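Local coordinates for acyl-CoA-binding domain-containing protein 1 (Oryza sativa Japonica Group, PDB 5H3G), which binds medium- and long-chain acyl-CoA esters with high affinity, binds phosphatidic acid and phosphatidylcholine in vitro, and may take part in phospholipid biosynthesis, at residues A[47-52]-A[58-63]; A[37-42]-A[73-78]. All blocks are in the same frame, centred on the assembly; numbering follows the deposited sequence.

Interaction 1: residues A[47-52]-A[58-63]; sequences ARPGIF and AKWDAW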
loop_
_atom_site.group_PDB
_atom_site.type_symbol
_atom_site.label_atom_id
_atom_site.label_comp_id
_atom_site.label_asym_id
_atom_site.label_seq_id
_atom_site.Cartn_x
_atom_site.Cartn_y
_atom_site.Cartn_z
ATOM N N ALA A 47 1.938 -10.449 -16.010
ATOM C CA ALA A 47 3.162 -11.202 -15.800
ATOM C C ALA A 47 4.249 -10.285 -15.258
ATOM O O ALA A 47 4.250 -9.077 -15.502
ATOM C CB ALA A 47 3.630 -11.855 -17.101
ATOM N N ARG A 48 5.172 -10.877 -14.514
ATOM C CA ARG A 48 6.230 -10.108 -13.878
ATOM C C ARG A 48 7.032 -9.350 -14.929
ATOM O O ARG A 48 7.463 -9.948 -15.925
ATOM C CB ARG A 48 7.151 -11.030 -13.092
ATOM C CG ARG A 48 8.187 -10.286 -12.281
ATOM C CD ARG A 48 9.133 -11.254 -11.615
ATOM N NE ARG A 48 9.888 -10.612 -10.551
ATOM C CZ ARG A 48 10.986 -11.117 -10.007
ATOM N NH1 ARG A 48 11.464 -12.278 -10.437
ATOM N NH2 ARG A 48 11.611 -10.460 -9.041
ATOM N N PRO A 49 7.251 -8.047 -14.757
ATOM C CA PRO A 49 8.054 -7.306 -15.734
ATOM C C PRO A 49 9.479 -7.831 -15.764
ATOM O O PRO A 49 10.063 -8.158 -14.728
ATOM C CB PRO A 49 7.995 -5.858 -15.226
ATOM C CG PRO A 49 6.813 -5.816 -14.302
ATOM C CD PRO A 49 6.738 -7.177 -13.688
ATOM N N GLY A 50 10.039 -7.920 -16.969
ATOM C CA GLY A 50 11.436 -8.287 -17.098
ATOM C C GLY A 50 12.355 -7.282 -16.426
ATOM O O GLY A 50 11.982 -6.142 -16.154
ATOM N N ILE A 51 13.586 -7.729 -16.159
ATOM C CA ILE A 51 14.572 -6.878 -15.488
ATOM C C ILE A 51 14.762 -5.564 -16.234
ATOM O O ILE A 51 14.881 -4.494 -15.628
ATOM C CB ILE A 51 15.907 -7.631 -15.336
ATOM C CG1 ILE A 51 15.751 -8.809 -14.380
ATOM C CG2 ILE A 51 16.998 -6.697 -14.808
ATOM C CD1 ILE A 51 17.033 -9.560 -14.157
ATOM N N PHE A 52 14.810 -5.622 -17.561
ATOM C CA PHE A 52 15.118 -4.445 -18.354
ATOM C C PHE A 52 13.880 -3.814 -18.953
ATOM O O PHE A 52 13.999 -2.953 -19.824
ATOM C CB PHE A 52 16.135 -4.811 -19.437
ATOM C CG PHE A 52 17.299 -5.568 -18.894
ATOM C CD1 PHE A 52 18.284 -4.914 -18.172
ATOM C CD2 PHE A 52 17.378 -6.938 -19.033
ATOM C CE1 PHE A 52 19.334 -5.606 -17.632
ATOM C CE2 PHE A 52 18.436 -7.638 -18.485
ATOM C CZ PHE A 52 19.419 -6.968 -17.794
ATOM N N ALA A 58 9.798 -3.566 -9.342
ATOM C CA ALA A 58 9.660 -3.471 -7.892
ATOM C C ALA A 58 8.206 -3.284 -7.472
ATOM O O ALA A 58 7.753 -3.912 -6.506
ATOM C CB ALA A 58 10.528 -2.331 -7.353
ATOM N N LYS A 59 7.470 -2.407 -8.160
ATOM C CA LYS A 59 6.053 -2.221 -7.857
ATOM C C LYS A 59 5.263 -3.498 -8.108
ATOM O O LYS A 59 4.448 -3.912 -7.278
ATOM C CB LYS A 59 5.476 -1.074 -8.688
ATOM C CG LYS A 59 5.846 0.308 -8.176
ATOM C CD LYS A 59 5.215 1.412 -9.026
ATOM C CE LYS A 59 5.293 2.755 -8.311
ATOM N NZ LYS A 59 4.766 3.884 -9.140
ATOM N N TRP A 60 5.482 -4.133 -9.260
ATOM C CA TRP A 60 4.766 -5.372 -9.547
ATOM C C TRP A 60 5.060 -6.428 -8.487
ATOM O O TRP A 60 4.145 -7.098 -7.987
ATOM C CB TRP A 60 5.146 -5.866 -10.938
ATOM C CG TRP A 60 4.338 -7.040 -11.417
ATOM C CD1 TRP A 60 3.287 -7.000 -12.287
ATOM C CD2 TRP A 60 4.533 -8.423 -11.087
ATOM N NE1 TRP A 60 2.806 -8.265 -12.508
ATOM C CE2 TRP A 60 3.549 -9.158 -11.782
ATOM C CE3 TRP A 60 5.431 -9.111 -10.262
ATOM C CZ2 TRP A 60 3.444 -10.547 -11.683
ATOM C CZ3 TRP A 60 5.329 -10.489 -10.172
ATOM C CH2 TRP A 60 4.338 -11.191 -10.875
ATOM N N ASP A 61 6.327 -6.552 -8.090
ATOM C CA ASP A 61 6.703 -7.518 -7.061
ATOM C C ASP A 61 6.006 -7.227 -5.738
ATOM O O ASP A 61 5.594 -8.150 -5.026
ATOM C CB ASP A 61 8.220 -7.518 -6.864
ATOM C CG ASP A 61 8.960 -8.272 -7.963
ATOM O OD1 ASP A 61 8.327 -9.001 -8.757
ATOM O OD2 ASP A 61 10.199 -8.141 -8.028
ATOM N N ALA A 62 5.865 -5.945 -5.381
ATOM C CA ALA A 62 5.201 -5.621 -4.127
ATOM C C ALA A 62 3.741 -6.042 -4.166
ATOM O O ALA A 62 3.178 -6.472 -3.154
ATOM C CB ALA A 62 5.320 -4.120 -3.844
ATOM N N TRP A 63 3.108 -5.916 -5.329
ATOM C CA TRP A 63 1.709 -6.295 -5.471
ATOM C C TRP A 63 1.569 -7.815 -5.489
ATOM O O TRP A 63 0.714 -8.382 -4.799
ATOM C CB TRP A 63 1.170 -5.649 -6.751
ATOM C CG TRP A 63 -0.269 -5.811 -7.057
ATOM C CD1 TRP A 63 -1.242 -6.357 -6.273
ATOM C CD2 TRP A 63 -0.910 -5.392 -8.265
ATOM N NE1 TRP A 63 -2.454 -6.317 -6.933
ATOM C CE2 TRP A 63 -2.272 -5.727 -8.157
ATOM C CE3 TRP A 63 -0.459 -4.766 -9.428
ATOM C CZ2 TRP A 63 -3.186 -5.456 -9.175
ATOM C CZ3 TRP A 63 -1.366 -4.509 -10.440
ATOM C CH2 TRP A 63 -2.709 -4.850 -10.304
#

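Interaction 2: residues A[37-42]-A[73-78]; sequences KQATVG and EAMSDY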
loop_
_atom_site.group_PDB
_atom_site.type_symbol
_atom_site.label_atom_id
_atom_site.label_comp_id
_atom_site.label_asym_id
_atom_site.label_seq_id
_atom_site.Cartn_x
_atom_site.Cartn_y
_atom_site.Cartn_z
ATOM N N LYS A 37 -3.012 -1.530 -4.269
ATOM C CA LYS A 37 -3.465 -2.294 -5.430
ATOM C C LYS A 37 -4.326 -3.477 -5.005
ATOM O O LYS A 37 -5.436 -3.676 -5.517
ATOM C CB LYS A 37 -2.264 -2.777 -6.232
ATOM C CG LYS A 37 -1.420 -1.655 -6.842
ATOM C CD LYS A 37 -2.254 -0.783 -7.769
ATOM C CE LYS A 37 -2.887 -1.562 -8.919
ATOM N NZ LYS A 37 -3.373 -0.607 -9.968
ATOM N N GLN A 38 -3.808 -4.298 -4.097
ATOM C CA GLN A 38 -4.539 -5.492 -3.675
ATOM C C GLN A 38 -5.894 -5.134 -3.078
ATOM O O GLN A 38 -6.904 -5.790 -3.367
ATOM C CB GLN A 38 -3.705 -6.274 -2.665
ATOM C CG GLN A 38 -4.306 -7.634 -2.357
ATOM C CD GLN A 38 -4.226 -8.583 -3.540
ATOM O OE1 GLN A 38 -3.423 -8.401 -4.463
ATOM N NE2 GLN A 38 -5.071 -9.613 -3.523
ATOM N N ALA A 39 -5.937 -4.076 -2.268
ATOM C CA ALA A 39 -7.164 -3.667 -1.586
ATOM C C ALA A 39 -8.239 -3.205 -2.561
ATOM O O ALA A 39 -9.425 -3.487 -2.365
ATOM C CB ALA A 39 -6.850 -2.551 -0.594
ATOM N N THR A 40 -7.855 -2.482 -3.609
ATOM C CA THR A 40 -8.826 -1.871 -4.501
ATOM C C THR A 40 -9.156 -2.734 -5.713
ATOM O O THR A 40 -10.323 -2.818 -6.093
ATOM C CB THR A 40 -8.329 -0.501 -4.971
ATOM O OG1 THR A 40 -7.044 -0.640 -5.589
ATOM C CG2 THR A 40 -8.212 0.461 -3.801
ATOM N N VAL A 41 -8.180 -3.401 -6.330
ATOM C CA VAL A 41 -8.439 -4.134 -7.566
ATOM C C VAL A 41 -8.137 -5.622 -7.454
ATOM O O VAL A 41 -8.388 -6.362 -8.415
ATOM C CB VAL A 41 -7.689 -3.521 -8.767
ATOM C CG1 VAL A 41 -8.194 -2.112 -9.022
ATOM C CG2 VAL A 41 -6.195 -3.515 -8.546
ATOM N N GLY A 42 -7.615 -6.094 -6.326
ATOM C CA GLY A 42 -7.420 -7.528 -6.174
ATOM C C GLY A 42 -6.101 -8.026 -6.743
ATOM O O GLY A 42 -5.127 -7.279 -6.894
ATOM N N GLU A 73 -9.046 -7.884 3.924
ATOM C CA GLU A 73 -7.711 -8.114 4.486
ATOM C C GLU A 73 -6.720 -7.051 4.030
ATOM O O GLU A 73 -5.938 -6.535 4.836
ATOM C CB GLU A 73 -7.179 -9.494 4.091
ATOM C CG GLU A 73 -7.739 -10.649 4.896
ATOM C CD GLU A 73 -7.304 -12.024 4.376
ATOM O OE1 GLU A 73 -6.992 -12.162 3.174
ATOM O OE2 GLU A 73 -7.283 -12.980 5.170
ATOM N N ALA A 74 -6.696 -6.758 2.726
ATOM C CA ALA A 74 -5.685 -5.842 2.201
ATOM C C ALA A 74 -5.966 -4.412 2.626
ATOM O O ALA A 74 -5.028 -3.662 2.927
ATOM C CB ALA A 74 -5.611 -5.950 0.679
ATOM N N MET A 75 -7.243 -4.010 2.646
ATOM C CA MET A 75 -7.609 -2.725 3.239
ATOM C C MET A 75 -7.124 -2.652 4.671
ATOM O O MET A 75 -6.576 -1.631 5.105
ATOM C CB MET A 75 -9.126 -2.518 3.218
ATOM C CG MET A 75 -9.708 -2.009 1.925
ATOM S SD MET A 75 -11.461 -1.578 2.080
ATOM C CE MET A 75 -11.686 -0.831 0.477
ATOM N N SER A 76 -7.336 -3.743 5.411
ATOM C CA SER A 76 -6.867 -3.872 6.779
ATOM C C SER A 76 -5.375 -3.605 6.889
ATOM O O SER A 76 -4.929 -2.778 7.696
ATOM C CB SER A 76 -7.176 -5.295 7.277
ATOM O OG SER A 76 -8.524 -5.609 7.058
ATOM N N ASP A 77 -4.587 -4.347 6.121
ATOM C CA ASP A 77 -3.142 -4.219 6.216
ATOM C C ASP A 77 -2.698 -2.837 5.793
ATOM O O ASP A 77 -1.843 -2.236 6.444
ATOM C CB ASP A 77 -2.464 -5.265 5.353
ATOM C CG ASP A 77 -2.673 -6.644 5.871
ATOM O OD1 ASP A 77 -2.763 -6.778 7.104
ATOM O OD2 ASP A 77 -2.768 -7.572 5.048
ATOM N N TYR A 78 -3.256 -2.329 4.690
ATOM C CA TYR A 78 -2.905 -0.986 4.230
ATOM C C TYR A 78 -3.087 0.024 5.355
ATOM O O TYR A 78 -2.195 0.833 5.637
ATOM C CB TYR A 78 -3.756 -0.612 3.004
ATOM C CG TYR A 78 -3.514 0.813 2.551
ATOM C CD1 TYR A 78 -2.478 1.108 1.680
ATOM C CD2 TYR A 78 -4.287 1.858 3.044
ATOM C CE1 TYR A 78 -2.233 2.432 1.274
ATOM C CE2 TYR A 78 -4.049 3.178 2.654
ATOM C CZ TYR A 78 -3.016 3.447 1.777
ATOM O OH TYR A 78 -2.763 4.759 1.403
#

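Interaction 1: residues A[47-52]-A[58-63]
One face of the W60 indole carries the extended backbone from A47 to P49, while the carboxylate oxygen OD1 of D61 lies in the ring plane at its edge. Over the six-membered ring sits R48 CA, 3.4 Å from the centroid and 7° off the normal; over the five-membered ring comes P49 CD, 3.6 Å from its centroid, so two CH-pi contacts share the face. P49 CD also reaches W60 CG at 3.3 Å. With chi1 at -174°, R48 sends CG anti to its backbone N, and the extended chain passes the CZ3 rim of the indole, R48 CB lying 3.5 Å from W60 CZ3, on its way to D61. There a bidentate salt bridge of two hydrogen bonds grips the carboxylate side-on: R48 NE to D61 OD1 is 2.9 Å, tilted from the guanidinium plane, and R48 NH2 to D61 OD2, also 2.9 Å, is nearly in that plane and straighter (166°) than the first. W60 NE1 makes a weak hydrogen bond to T46 OG1. A leucine in place of W60 would probably leave R48 CA and P49 CD without their flat platform and the loop looser against helix 57-64. K59, on the same helix, probably binds acyl-CoA, as in relatives. R48 CA and P49 CD adjoin backbone nitrogens, so their C-H groups are probably polarised, favouring the ring face; with the salt bridge they fasten loop to helix.

Interaction 2: residues A[37-42]-A[73-78]
Helix 37-41 and helix 73-78 run broadly antiparallel, their axes 7.8 Å apart at closest with 142° between their directions, and A39 and A74 face each other with CA atoms only 4.6 Å apart. They belong to helices 26-41 and 71-92 of the four-helix acyl-CoA-binding fold, and small alanines on both sides are consistent with so close an approach. Each methyl packs against the backbone of the opposite helix as well as against the other methyl: A74 CB is 3.5 Å from A39 N, and A39 CB in turn lies 3.6 Å from M75 N. Between themselves the methyls, A39 CB and A74 CB, are 3.8 Å apart. M75 turns its CG beside its own backbone N (chi1 -82°), which brings M75 CG to 3.8 Å from A39 CB before the chain extends away toward helix 4-17. F10 of that helix touches both A39 and M75, so a third helix closes this side. On the flank of A74, the aliphatic part of Q38 completes the contact, Q38 CG to A74 CB at 3.7 Å. Its bend at chi2 (69°) turns the amide aside from A74, and Q38 NE2 is hydrogen-bonded to D43 OD1 and K69 O. No hydrogen bond links the two segments; this buried seam rests on van der Waals packing. K37 and Y78, which probably bind acyl-CoA as in relatives, add little or nothing to it. G42, the first residue beyond helix 26-41, has backbone angles (positive phi) at which a CB would jam against V41 O.

How the interactions relate
The centres of the two interactions are 18 Å apart, one largely at the surface and the other buried near the centre of the fold. In sequence, interaction 1 is nested inside the loop that interaction 2 closes: helix 26-41, then the 47-52 loop, helix 57-64, and finally helix 71-92. W63, on the helix of interaction 1, bridges them, its NE1 probably hydrogen-bonded to G42 O at 2.8 Å and its ring packing on K37 and V41. Thus interaction 2 pairs two helices of the bundle, while interaction 1 folds the long connection back onto helix 57-64. The segments also carry K59, K37 and Y78, which probably bind acyl-CoA, though none of them carries either contact.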